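PDB 2EPG: tRNA-splicing ligase RtcB from Thermus thermophilus, which probably joins RNA ends bearing a 2',3'-cyclic phosphate or 3'-phosphate to 5'-hydroxyl ends, using GTP and manganese. Local coordinates for residues Q56-V60 and H77-P83. Residues are numbered along the deposited sequence; the frame is centred on the assembly and turned at random.
Sequences QLMNV and HWGYGFP
Gln56 and Pro83 bring the last turn of helix 52-60 against the segment 77-83, their CA atoms 5.7 Å apart. After His77, which ends strand 76-77, the segment is irregular: it rounds the end of the Gln56 side chain and returns toward strand 86-90. Gly81 has positive phi (76°), a backbone shape that glycine adopts easily, and a side chain at Gly79 would clash with Phe82 O. Gln56 suits its place because one primary amide both accepts and donates. With its chain extended beyond CG (chi2 -165°), the amide lies beside the Gly79 backbone and pairs with it twice. Gly79 N gives its hydrogen to Gln56 OE1 at 2.9 Å, in the carbonyl plane and on a lone pair, while Gln56 NE2 reaches Gly79 O at 2.7 Å in a nearly straight bond that meets this carbonyl from above its plane. A water accepts from Gly81 N and, weakly, from NE2. The same NE2 lies over one face of the Trp78 indole, offset toward the rim, with the two planes 21° apart. A leucine in place of Gln56 would probably leave the buried Gly79 N and O without these mates. One helical turn on, Val60 lays CG2 over one face of the Phe82 ring, a CH-pi contact 3.9 Å from the centroid, while Val60 CG1 touches Phe82 CE2 at 3.6 Å. Pro83, nonpolar and without a backbone N-H, packs CD on Val60 CG2 and CG near Leu57 CB. Lys357 binds the carbonyls of Tyr80 and Phe82. A glutamine amide thus bonds both N-H and C=O of one loop residue in the RtcB fold, close to the predicted GMP site, where His77 neighbours His410, the probable guanylylated histidine.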
ATOM      1  N   GLN A  56      10.197  14.692 -12.011  1.00 37.48           N
ATOM      2  CA  GLN A  56       9.303  13.600 -12.385  1.00 37.30           C
ATOM      3  C   GLN A  56       7.874  13.993 -12.036  1.00 36.44           C
ATOM      4  O   GLN A  56       6.949  13.722 -12.802  1.00 34.63           O
ATOM      5  CB  GLN A  56       9.643  12.308 -11.640  1.00 37.64           C
ATOM      6  CG  GLN A  56      10.910  11.637 -12.078  1.00 37.55           C
ATOM      7  CD  GLN A  56      10.992  10.217 -11.587  1.00 37.72           C
ATOM      8  OE1 GLN A  56      10.744   9.939 -10.411  1.00 39.96           O
ATOM      9  NE2 GLN A  56      11.339   9.299 -12.483  1.00 38.47           N
ATOM     10  N   LEU A  57       7.692  14.620 -10.872  1.00 35.36           N
ATOM     11  CA  LEU A  57       6.355  15.058 -10.454  1.00 34.36           C
ATOM     12  C   LEU A  57       5.842  16.080 -11.475  1.00 34.22           C
ATOM     13  O   LEU A  57       4.660  16.083 -11.841  1.00 32.68           O
ATOM     14  CB  LEU A  57       6.386  15.693  -9.054  1.00 32.98           C
ATOM     15  CG  LEU A  57       5.027  16.208  -8.545  1.00 32.89           C
ATOM     16  CD1 LEU A  57       4.085  15.035  -8.407  1.00 29.67           C
ATOM     17  CD2 LEU A  57       5.171  16.943  -7.209  1.00 29.87           C
HETATM   18  N   MSE A  58       6.736  16.940 -11.949  1.00 34.43           N
HETATM   19  CA  MSE A  58       6.344  17.934 -12.947  1.00 35.76           C
HETATM   20  C   MSE A  58       5.944  17.265 -14.265  1.00 33.84           C
HETATM   21  O   MSE A  58       5.036  17.729 -14.950  1.00 34.73           O
HETATM   22  CB  MSE A  58       7.485  18.935 -13.173  1.00 39.12           C
HETATM   23  CG  MSE A  58       7.637  19.930 -12.033  1.00 46.00           C
HETATM   24 SE   MSE A  58       9.368  20.832 -12.011  1.00 56.74          SE
HETATM   25  CE  MSE A  58       9.007  22.144 -13.389  1.00 48.31           C
ATOM     26  N   ASN A  59       6.613  16.170 -14.612  1.00 33.80           N
ATOM     27  CA  ASN A  59       6.297  15.445 -15.847  1.00 32.78           C
ATOM     28  C   ASN A  59       4.886  14.852 -15.742  1.00 30.48           C
ATOM     29  O   ASN A  59       4.117  14.864 -16.700  1.00 30.70           O
ATOM     30  CB  ASN A  59       7.304  14.316 -16.076  1.00 33.06           C
ATOM     31  CG  ASN A  59       8.723  14.818 -16.313  1.00 33.57           C
ATOM     32  OD1 ASN A  59       9.676  14.059 -16.170  1.00 37.31           O
ATOM     33  ND2 ASN A  59       8.865  16.073 -16.691  1.00 32.03           N
ATOM     34  N   VAL A  60       4.561  14.326 -14.570  1.00 29.10           N
ATOM     35  CA  VAL A  60       3.246  13.743 -14.328  1.00 27.22           C
ATOM     36  C   VAL A  60       2.189  14.792 -14.664  1.00 25.46           C
ATOM     37  O   VAL A  60       1.193  14.489 -15.313  1.00 25.12           O
ATOM     38  CB  VAL A  60       3.111  13.308 -12.851  1.00 27.70           C
ATOM     39  CG1 VAL A  60       1.664  12.890 -12.547  1.00 24.71           C
ATOM     40  CG2 VAL A  60       4.077  12.151 -12.564  1.00 27.61           C
ATOM     41  N   HIS A  77      10.715  10.016  -4.070  1.00 44.51           N
ATOM     42  CA  HIS A  77      12.013   9.725  -4.679  1.00 46.22           C
ATOM     43  C   HIS A  77      11.894   9.172  -6.096  1.00 46.11           C
ATOM     44  O   HIS A  77      10.800   8.821  -6.548  1.00 43.05           O
ATOM     45  CB  HIS A  77      12.846   8.768  -3.812  1.00 48.06           C
ATOM     46  CG  HIS A  77      12.131   7.519  -3.413  1.00 50.22           C
ATOM     47  ND1 HIS A  77      12.633   6.261  -3.673  1.00 52.27           N
ATOM     48  CD2 HIS A  77      10.982   7.331  -2.719  1.00 51.16           C
ATOM     49  CE1 HIS A  77      11.827   5.353  -3.153  1.00 54.02           C
ATOM     50  NE2 HIS A  77      10.818   5.975  -2.568  1.00 53.53           N
ATOM     51  N   TRP A  78      13.035   9.108  -6.783  1.00 46.79           N
ATOM     52  CA  TRP A  78      13.106   8.632  -8.161  1.00 47.77           C
ATOM     53  C   TRP A  78      12.344   7.327  -8.392  1.00 46.06           C
ATOM     54  O   TRP A  78      12.468   6.373  -7.627  1.00 45.65           O
ATOM     55  CB  TRP A  78      14.571   8.444  -8.589  1.00 52.28           C
ATOM     56  CG  TRP A  78      14.718   8.284 -10.073  1.00 57.48           C
ATOM     57  CD1 TRP A  78      14.909   9.285 -10.992  1.00 59.32           C
ATOM     58  CD2 TRP A  78      14.537   7.078 -10.829  1.00 59.97           C
ATOM     59  NE1 TRP A  78      14.847   8.775 -12.270  1.00 61.41           N
ATOM     60  CE2 TRP A  78      14.618   7.424 -12.200  1.00 61.60           C
ATOM     61  CE3 TRP A  78      14.303   5.736 -10.481  1.00 61.93           C
ATOM     62  CZ2 TRP A  78      14.475   6.474 -13.228  1.00 63.21           C
ATOM     63  CZ3 TRP A  78      14.158   4.790 -11.504  1.00 63.73           C
ATOM     64  CH2 TRP A  78      14.244   5.170 -12.863  1.00 64.05           C
ATOM     65  N   GLY A  79      11.555   7.300  -9.461  1.00 44.69           N
ATOM     66  CA  GLY A  79      10.791   6.111  -9.799  1.00 44.02           C
ATOM     67  C   GLY A  79      10.675   5.918 -11.301  1.00 42.83           C
ATOM     68  O   GLY A  79      11.323   6.615 -12.076  1.00 44.22           O
ATOM     69  N   TYR A  80       9.851   4.965 -11.714  1.00 42.76           N
ATOM     70  CA  TYR A  80       9.640   4.687 -13.128  1.00 42.22           C
ATOM     71  C   TYR A  80       8.555   5.623 -13.677  1.00 39.29           C
ATOM     72  O   TYR A  80       7.360   5.392 -13.477  1.00 38.00           O
ATOM     73  CB  TYR A  80       9.206   3.229 -13.305  1.00 45.96           C
ATOM     74  CG  TYR A  80       9.143   2.774 -14.745  1.00 51.53           C
ATOM     75  CD1 TYR A  80      10.307   2.451 -15.445  1.00 53.09           C
ATOM     76  CD2 TYR A  80       7.920   2.690 -15.418  1.00 53.61           C
ATOM     77  CE1 TYR A  80      10.257   2.051 -16.783  1.00 56.08           C
ATOM     78  CE2 TYR A  80       7.856   2.295 -16.755  1.00 56.92           C
ATOM     79  CZ  TYR A  80       9.029   1.977 -17.432  1.00 57.22           C
ATOM     80  OH  TYR A  80       8.977   1.582 -18.752  1.00 59.97           O
ATOM     81  N   GLY A  81       8.970   6.676 -14.370  1.00 37.03           N
ATOM     82  CA  GLY A  81       8.006   7.622 -14.919  1.00 36.40           C
ATOM     83  C   GLY A  81       7.468   8.520 -13.818  1.00 34.90           C
ATOM     84  O   GLY A  81       7.888   9.672 -13.690  1.00 34.66           O
ATOM     85  N   PHE A  82       6.524   7.999 -13.036  1.00 33.46           N
ATOM     86  CA  PHE A  82       5.952   8.748 -11.916  1.00 31.88           C
ATOM     87  C   PHE A  82       6.919   8.597 -10.752  1.00 31.43           C
ATOM     88  O   PHE A  82       7.625   7.584 -10.657  1.00 30.62           O
ATOM     89  CB  PHE A  82       4.608   8.152 -11.471  1.00 32.69           C
ATOM     90  CG  PHE A  82       3.449   8.467 -12.383  1.00 34.72           C
ATOM     91  CD1 PHE A  82       3.503   8.172 -13.737  1.00 34.17           C
ATOM     92  CD2 PHE A  82       2.289   9.047 -11.871  1.00 35.64           C
ATOM     93  CE1 PHE A  82       2.418   8.450 -14.567  1.00 35.85           C
ATOM     94  CE2 PHE A  82       1.199   9.329 -12.698  1.00 32.88           C
ATOM     95  CZ  PHE A  82       1.263   9.032 -14.039  1.00 34.12           C
ATOM     96  N   PRO A  83       6.985   9.596  -9.854  1.00 30.10           N
ATOM     97  CA  PRO A  83       7.904   9.439  -8.720  1.00 29.98           C
ATOM     98  C   PRO A  83       7.288   8.512  -7.678  1.00 30.89           C
ATOM     99  O   PRO A  83       6.069   8.338  -7.630  1.00 29.29           O
ATOM    100  CB  PRO A  83       8.048  10.862  -8.187  1.00 29.60           C
ATOM    101  CG  PRO A  83       6.687  11.452  -8.476  1.00 29.80           C
ATOM    102  CD  PRO A  83       6.445  10.968  -9.897  1.00 29.91           C
TER
HETATM  103  O   HOH W   1      11.379   8.018 -15.217  1.00 56.64           O